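Local structure of NAD-dependent epimerase/dehydratase (Bacteroides thetaiotaomicron, 3DHN) at residues 55-58 against 59-62. The protein is a putative epimerase/dehydratase with a Rossmann-type fold that probably binds NAD or NADP, possibly acting as an oxidoreductase. Residues are numbered along the deposited sequence; the frame is centred on the assembly and turned at random.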
# COMPACT_ATOMS: atom_id res chain seq x y z
N VAL A 55 15.09 0.52 -5.86
CA VAL A 55 14.41 0.32 -4.59
C VAL A 55 15.19 -0.51 -3.57
O VAL A 55 14.92 -0.44 -2.38
CB VAL A 55 13.01 -0.30 -4.82
CG1 VAL A 55 12.96 -1.72 -4.28
CG2 VAL A 55 11.94 0.56 -4.17
N SER A 56 16.17 -1.29 -4.04
CA SER A 56 16.97 -2.11 -3.14
C SER A 56 18.18 -1.34 -2.59
O SER A 56 18.91 -1.83 -1.73
CB SER A 56 17.46 -3.38 -3.85
OG SER A 56 18.53 -3.11 -4.74
N SER A 57 18.37 -0.12 -3.09
CA SER A 57 19.47 0.74 -2.67
C SER A 57 19.00 1.83 -1.71
O SER A 57 18.21 2.70 -2.07
CB SER A 57 20.10 1.40 -3.90
OG SER A 57 20.84 2.55 -3.54
N LEU A 58 19.51 1.78 -0.48
CA LEU A 58 19.15 2.74 0.55
C LEU A 58 19.40 4.17 0.10
O LEU A 58 18.54 5.04 0.24
CB LEU A 58 19.94 2.46 1.84
CG LEU A 58 19.73 3.42 3.02
CD1 LEU A 58 18.35 3.20 3.64
CD2 LEU A 58 20.81 3.17 4.07
N ASP A 59 20.59 4.41 -0.46
CA ASP A 59 20.94 5.75 -0.91
C ASP A 59 20.05 6.28 -2.02
O ASP A 59 19.78 7.48 -2.07
CB ASP A 59 22.40 5.79 -1.36
CG ASP A 59 23.36 5.37 -0.27
OD1 ASP A 59 23.03 5.56 0.92
OD2 ASP A 59 24.45 4.85 -0.60
N GLU A 60 19.58 5.41 -2.91
CA GLU A 60 18.71 5.84 -4.00
C GLU A 60 17.30 6.16 -3.50
O GLU A 60 16.68 7.12 -3.95
CB GLU A 60 18.69 4.80 -5.12
CG GLU A 60 19.96 4.79 -5.96
CD GLU A 60 19.88 3.86 -7.15
OE1 GLU A 60 18.94 4.01 -7.96
OE2 GLU A 60 20.75 2.97 -7.28
N VAL A 61 16.80 5.36 -2.56
CA VAL A 61 15.47 5.60 -2.00
C VAL A 61 15.49 6.91 -1.21
O VAL A 61 14.56 7.72 -1.29
CB VAL A 61 15.03 4.47 -1.05
CG1 VAL A 61 13.71 4.84 -0.38
CG2 VAL A 61 14.88 3.17 -1.83
N CYS A 62 16.55 7.13 -0.44
CA CYS A 62 16.69 8.35 0.36
C CYS A 62 16.71 9.61 -0.50
O CYS A 62 16.03 10.59 -0.21
CB CYS A 62 17.98 8.29 1.19
SG CYS A 62 18.39 9.79 2.13
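A chi1 of 160° swings OG of S57 opposite its own backbone N and beside its carbonyl carbon, within hydrogen-bonding range of E60 N, while E60, whose CG lies beside its own backbone N, brings the start of its side chain back over that same hydroxyl. Two observations identify S57 as the N-cap of helix 58-65: it immediately precedes the helix, and its OG accepts from E60 N at 3.2 Å with an N-H...O angle of 154°. The methylene CG of E60 packs against S57 OG at 3.4 Å, and the chain then runs extended past S57 CB. Its carboxylate reaches back to the loop before the helix, where OE1 accepts from the amide of D54; OE2 remains 3.8 Å from S57 CB. Were E60 cut back to an alanine, the D54 backbone N would probably lose this acceptor, and the CG contact beside the S57 hydroxyl would go with it. The S57 carbonyl opens the helical bonding, taking V61 N at 3.1 Å nearly head-on (C=O...N 164°); its second approach, from E60 N, is weak and bent. In the Rossmann-type fold this cap marks the passage from strand 48-51, the outermost parallel strand on its side of the main sheet, into helix 58-65. The next helical bond runs from C62 N to L58 O at 3.0 Å. V61, buried, lays CG2 3.4 Å from S57 O and 3.7 Å from V55 O, while the V55 side chain rests on V91 and I95 of helix 87-101.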